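Local coordinates for gene 12 protein (Mycobacterium phage D29, PDB 3HC7) that hydrolyses the ester linkage between mycolic acids and arabinogalactan in the mycobacterial cell wall, completing phage-driven lysis of the host, at residues E180-I183 against G184-V187; Q209-I212 against T213-I216. One frame throughout, in Å; residues are numbered along the deposited sequence.

Interaction 1 (E180-I183 against G184-V187)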
ATOM      1  N   GLU A 180     -16.378 -11.458  -7.593  1.00 27.93           N
ATOM      2  CA  GLU A 180     -16.251 -10.033  -7.310  1.00 36.93           C
ATOM      3  C   GLU A 180     -14.850  -9.700  -6.815  1.00 34.44           C
ATOM      4  O   GLU A 180     -14.258  -8.689  -7.202  1.00 35.97           O
ATOM      5  CB  GLU A 180     -17.293  -9.598  -6.268  1.00 31.78           C
ATOM      6  CG  GLU A 180     -18.706  -9.537  -6.794  1.00 33.99           C
ATOM      7  CD  GLU A 180     -19.395 -10.891  -6.787  1.00 41.45           C
ATOM      8  OE1 GLU A 180     -18.746 -11.885  -6.389  1.00 36.90           O
ATOM      9  OE2 GLU A 180     -20.581 -10.953  -7.179  1.00 38.09           O
ATOM     10  N   VAL A 181     -14.315 -10.565  -5.963  1.00 31.13           N
ATOM     11  CA  VAL A 181     -12.969 -10.372  -5.451  1.00 29.33           C
ATOM     12  C   VAL A 181     -11.939 -10.487  -6.579  1.00 32.93           C
ATOM     13  O   VAL A 181     -11.011  -9.684  -6.669  1.00 32.05           O
ATOM     14  CB  VAL A 181     -12.651 -11.365  -4.305  1.00 34.32           C
ATOM     15  CG1 VAL A 181     -11.173 -11.374  -3.993  1.00 28.64           C
ATOM     16  CG2 VAL A 181     -13.454 -11.008  -3.060  1.00 36.44           C
ATOM     17  N   ALA A 182     -12.109 -11.477  -7.452  1.00 27.61           N
ATOM     18  CA  ALA A 182     -11.175 -11.667  -8.559  1.00 25.27           C
ATOM     19  C   ALA A 182     -11.164 -10.450  -9.486  1.00 23.02           C
ATOM     20  O   ALA A 182     -10.114 -10.036  -9.988  1.00 28.23           O
ATOM     21  CB  ALA A 182     -11.529 -12.935  -9.343  1.00 24.21           C
ATOM     22  N   ILE A 183     -12.339  -9.879  -9.724  1.00 22.34           N
ATOM     23  CA  ILE A 183     -12.425  -8.761 -10.654  1.00 27.05           C
ATOM     24  C   ILE A 183     -11.810  -7.515 -10.026  1.00 22.72           C
ATOM     25  O   ILE A 183     -11.130  -6.730 -10.690  1.00 25.08           O
ATOM     26  CB  ILE A 183     -13.867  -8.548 -11.138  1.00 27.28           C
ATOM     27  CG1 ILE A 183     -14.248  -9.701 -12.076  1.00 31.88           C
ATOM     28  CG2 ILE A 183     -13.989  -7.215 -11.842  1.00 23.78           C
ATOM     29  CD1 ILE A 183     -15.485  -9.461 -12.861  1.00 41.72           C
ATOM     30  N   GLY A 184     -12.008  -7.364  -8.723  1.00 27.47           N
ATOM     31  CA  GLY A 184     -11.264  -6.369  -7.966  1.00 30.17           C
ATOM     32  C   GLY A 184      -9.755  -6.489  -8.130  1.00 29.77           C
ATOM     33  O   GLY A 184      -9.061  -5.484  -8.351  1.00 27.07           O
ATOM     34  N   ARG A 185      -9.226  -7.705  -8.017  1.00 29.94           N
ATOM     35  CA  ARG A 185      -7.781  -7.889  -8.217  1.00 31.59           C
ATOM     36  C   ARG A 185      -7.416  -7.534  -9.646  1.00 30.79           C
ATOM     37  O   ARG A 185      -6.392  -6.921  -9.896  1.00 23.19           O
ATOM     38  CB  ARG A 185      -7.338  -9.325  -7.924  1.00 38.09           C
ATOM     39  CG  ARG A 185      -6.738  -9.521  -6.557  1.00 42.68           C
ATOM     40  CD  ARG A 185      -6.008 -10.850  -6.446  1.00 34.44           C
ATOM     41  NE  ARG A 185      -6.853 -11.967  -6.821  1.00 37.65           N
ATOM     42  CZ  ARG A 185      -7.599 -12.654  -5.966  1.00 32.51           C
ATOM     43  NH1 ARG A 185      -7.612 -12.333  -4.682  1.00 34.25           N
ATOM     44  NH2 ARG A 185      -8.333 -13.662  -6.400  1.00 44.99           N
ATOM     45  N   ILE A 186      -8.269  -7.910 -10.595  1.00 26.14           N
ATOM     46  CA  ILE A 186      -7.991  -7.594 -11.987  1.00 24.56           C
ATOM     47  C   ILE A 186      -7.823  -6.085 -12.189  1.00 27.58           C
ATOM     48  O   ILE A 186      -6.857  -5.633 -12.816  1.00 24.47           O
ATOM     49  CB  ILE A 186      -9.089  -8.152 -12.897  1.00 28.50           C
ATOM     50  CG1 ILE A 186      -8.848  -9.651 -13.093  1.00 31.27           C
ATOM     51  CG2 ILE A 186      -9.109  -7.415 -14.233  1.00 19.65           C
ATOM     52  CD1 ILE A 186      -9.997 -10.382 -13.718  1.00 32.29           C
ATOM     53  N   VAL A 187      -8.764  -5.318 -11.645  1.00 29.20           N
ATOM     54  CA  VAL A 187      -8.745  -3.861 -11.755  1.00 25.66           C
ATOM     55  C   VAL A 187      -7.460  -3.258 -11.175  1.00 32.59           C
ATOM     56  O   VAL A 187      -6.814  -2.395 -11.784  1.00 30.60           O
ATOM     57  CB  VAL A 187     -10.000  -3.240 -11.084  1.00 27.37           C
ATOM     58  CG1 VAL A 187      -9.800  -1.772 -10.811  1.00 29.94           C
ATOM     59  CG2 VAL A 187     -11.191  -3.434 -11.976  1.00 30.82           C
TER
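Four successive alpha-helical hydrogen bonds run from the amides of Gly184, Arg185, Ile186 and Val187 to the carbonyls of Glu180, Val181, Ala182 and Ile183, each 2.9 to 3.0 Å from N to O. On this scaffold the side chains of Val181 and Arg185 cross at a slant, while other branches lie against carbonyls of the preceding turn. The Arg185 chain bends at chi3 (-54°), which folds the guanidinium back toward the preceding turn: NH1 comes within 3.8 Å of Val181 CG1, and NH2 lies 4.1 Å from Ala182 CA. The approach is oblique to the flat group and purely van der Waals. A buried guanidinium needs acceptors, and the carbonyls of Leu176 and Ile143 take hydrogen bonds from NH2 and NH1, pinning the charged end while Val181 packs against it. Ile186 reaches back along the helix, its CG1 resting 3.4 Å from Ala182 O, and Val187 sets CG2 3.5 Å from Ile183 O, so apolar branches flank carbonyls already engaged by the backbone. The apolar branches of valine and isoleucine suit a buried helix whose flanks meet other helices. Gly184, without a side chain, keeps this part of the helix slim. Within the fold, helix 179-189 is hemmed in by two others: Ala182, Ile183 and Ile186 touch helix 200-207, whereas Glu180, Ile183 and Val187 meet helix 212-230, which places Ile183 against both.

Interaction 2 (Q209-I212 against T213-I216)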
ATOM      1  N   GLN A 209     -15.694 -17.815 -16.244  1.00 42.72           N
ATOM      2  CA  GLN A 209     -16.748 -17.942 -15.248  1.00 38.72           C
ATOM      3  C   GLN A 209     -18.088 -17.339 -15.624  1.00 39.66           C
ATOM      4  O   GLN A 209     -19.084 -17.993 -15.520  1.00 46.02           O
ATOM      5  CB  GLN A 209     -16.299 -17.428 -13.894  1.00 38.11           C
ATOM      6  CG  GLN A 209     -15.159 -18.176 -13.391  1.00 45.85           C
ATOM      7  CD  GLN A 209     -14.764 -17.787 -12.031  1.00 54.07           C
ATOM      8  OE1 GLN A 209     -13.647 -18.016 -11.635  1.00 62.78           O
ATOM      9  NE2 GLN A 209     -15.664 -17.210 -11.295  1.00 46.57           N
ATOM     10  N   ARG A 210     -18.102 -16.094 -16.040  1.00 39.13           N
ATOM     11  CA  ARG A 210     -19.345 -15.390 -16.365  1.00 43.14           C
ATOM     12  C   ARG A 210     -19.173 -14.596 -17.649  1.00 37.82           C
ATOM     13  O   ARG A 210     -18.047 -14.337 -18.060  1.00 37.69           O
ATOM     14  CB  ARG A 210     -19.734 -14.437 -15.236  1.00 44.12           C
ATOM     15  CG  ARG A 210     -19.743 -15.074 -13.873  1.00 46.81           C
ATOM     16  CD  ARG A 210     -20.523 -14.230 -12.897  1.00 45.62           C
ATOM     17  NE  ARG A 210     -20.375 -14.715 -11.528  1.00 42.17           N
ATOM     18  CZ  ARG A 210     -20.923 -14.122 -10.474  1.00 43.34           C
ATOM     19  NH1 ARG A 210     -21.655 -13.028 -10.639  1.00 43.17           N
ATOM     20  NH2 ARG A 210     -20.733 -14.615  -9.260  1.00 47.77           N
ATOM     21  N   PRO A 211     -20.288 -14.187 -18.277  1.00 27.98           N
ATOM     22  CA  PRO A 211     -20.176 -13.483 -19.558  1.00 35.14           C
ATOM     23  C   PRO A 211     -19.247 -12.285 -19.472  1.00 38.39           C
ATOM     24  O   PRO A 211     -19.170 -11.611 -18.441  1.00 38.58           O
ATOM     25  CB  PRO A 211     -21.613 -13.041 -19.839  1.00 37.88           C
ATOM     26  CG  PRO A 211     -22.450 -14.095 -19.177  1.00 38.96           C
ATOM     27  CD  PRO A 211     -21.696 -14.419 -17.902  1.00 41.47           C
ATOM     28  N   ILE A 212     -18.529 -12.031 -20.556  1.00 29.55           N
ATOM     29  CA  ILE A 212     -17.565 -10.939 -20.575  1.00 28.14           C
ATOM     30  C   ILE A 212     -18.237  -9.610 -20.232  1.00 29.49           C
ATOM     31  O   ILE A 212     -17.698  -8.808 -19.469  1.00 35.57           O
ATOM     32  CB  ILE A 212     -16.841 -10.848 -21.936  1.00 32.31           C
ATOM     33  CG1 ILE A 212     -15.847 -11.999 -22.076  1.00 43.07           C
ATOM     34  CG2 ILE A 212     -16.093  -9.532 -22.045  1.00 38.60           C
ATOM     35  CD1 ILE A 212     -14.756 -11.967 -21.018  1.00 42.31           C
ATOM     36  N   THR A 213     -19.428  -9.392 -20.781  1.00 31.66           N
ATOM     37  CA  THR A 213     -20.159  -8.153 -20.541  1.00 34.05           C
ATOM     38  C   THR A 213     -20.440  -7.922 -19.047  1.00 32.85           C
ATOM     39  O   THR A 213     -20.412  -6.793 -18.560  1.00 27.47           O
ATOM     40  CB  THR A 213     -21.489  -8.141 -21.319  1.00 34.62           C
ATOM     41  OG1 THR A 213     -22.226  -9.327 -21.021  1.00 39.40           O
ATOM     42  CG2 THR A 213     -21.238  -8.094 -22.823  1.00 34.52           C
ATOM     43  N   GLU A 214     -20.715  -8.997 -18.321  1.00 26.18           N
ATOM     44  CA  GLU A 214     -20.964  -8.875 -16.897  1.00 32.10           C
ATOM     45  C   GLU A 214     -19.686  -8.445 -16.185  1.00 31.07           C
ATOM     46  O   GLU A 214     -19.720  -7.636 -15.247  1.00 25.94           O
ATOM     47  CB  GLU A 214     -21.492 -10.194 -16.322  1.00 38.00           C
ATOM     48  CG  GLU A 214     -21.555 -10.201 -14.804  1.00 42.81           C
ATOM     49  CD  GLU A 214     -22.307 -11.408 -14.235  1.00 42.41           C
ATOM     50  OE1 GLU A 214     -22.780 -12.257 -15.022  1.00 42.61           O
ATOM     51  OE2 GLU A 214     -22.421 -11.498 -12.993  1.00 41.04           O
ATOM     52  N   GLY A 215     -18.554  -8.969 -16.648  1.00 24.70           N
ATOM     53  CA  GLY A 215     -17.272  -8.628 -16.056  1.00 23.16           C
ATOM     54  C   GLY A 215     -16.861  -7.197 -16.384  1.00 28.20           C
ATOM     55  O   GLY A 215     -16.258  -6.492 -15.565  1.00 22.33           O
ATOM     56  N   ILE A 216     -17.192  -6.756 -17.590  1.00 27.78           N
ATOM     57  CA  ILE A 216     -16.890  -5.389 -17.996  1.00 31.14           C
ATOM     58  C   ILE A 216     -17.664  -4.402 -17.115  1.00 27.17           C
ATOM     59  O   ILE A 216     -17.102  -3.432 -16.587  1.00 27.15           O
ATOM     60  CB  ILE A 216     -17.251  -5.175 -19.478  1.00 31.77           C
ATOM     61  CG1 ILE A 216     -16.234  -5.876 -20.377  1.00 31.22           C
ATOM     62  CG2 ILE A 216     -17.335  -3.693 -19.815  1.00 26.08           C
ATOM     63  CD1 ILE A 216     -16.671  -5.957 -21.828  1.00 33.74           C
TER
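Pro211 and Thr213 meet at the start of helix 212-230, where the threonine hydroxyl OG1 lies 3.9 Å from Pro211 CB. That hydroxyl sits between its own backbone N and carbonyl carbon and is swung back toward the proline. Next, Glu214 sends its side chain back past Pro211 to Arg210. Its CG is anti to the backbone N and the chain beyond is extended, giving the carboxylate the reach to meet an arginine four residues earlier. The two long side chains cross, and Arg210 NH1 donates to Glu214 OE2 at 2.9 Å in a salt bridge. OE2 lies in the guanidinium plane, whereas NH1 approaches the syn side of the carboxylate from out of its plane; the two flat groups are turned 66° apart, and one N-H, that of NH1, makes the bond. The methylene Arg210 CD also rests 3.3 Å from OE2, and Tyr179 adds a cation-pi contact to the arginine. The backbone of Glu214 gives a weak bond to Pro211 O, which also accepts a hydrogen bond from Gly215 N at 3.3 Å. Gly215 is buried and has no side chain where Ile183 of helix 179-189 packs against its CA. Ile216 completes the turn: its amide bonds to Ile212 O at 2.8 Å, and its CD1 packs 3.6 Å from Ile212 CG2, both isoleucines also touching Leu204 of helix 200-207. The ring of Pro211 restricts phi, here -54° with psi 145°, an extended conformation compatible with the N-cap, and its carbonyl starts the helical bonding. A glutamate in the first turn would interact favourably with the helix dipole. The arrangement is a helix N-terminus with Pro211 as N-cap and a surface salt bridge from the preceding loop to the first turn.

How the interactions relate
Interaction 1 comes first along the chain, within helix 179-189; helix 200-207 and a short loop follow, and interaction 2 then opens helix 212-230. Their centres are about 12 Å apart, on the same side of the chain's centre, and they touch where Ile183 CD1 packs 3.8 Å from Gly215 CA, the small residue allowing the isoleucine tip close to the helix backbone. Leu204 of helix 200-207 contacts both, so the three helices form one packed cluster. Residues 180-187 are its buried part, whereas 209-216 lie farther out at the surface. Both are away from the active site of Ser82, His240 and probably Asp166, and the cluster is an alpha-helical elaboration beside the parallel sheet of the alpha/beta-hydrolase-like fold.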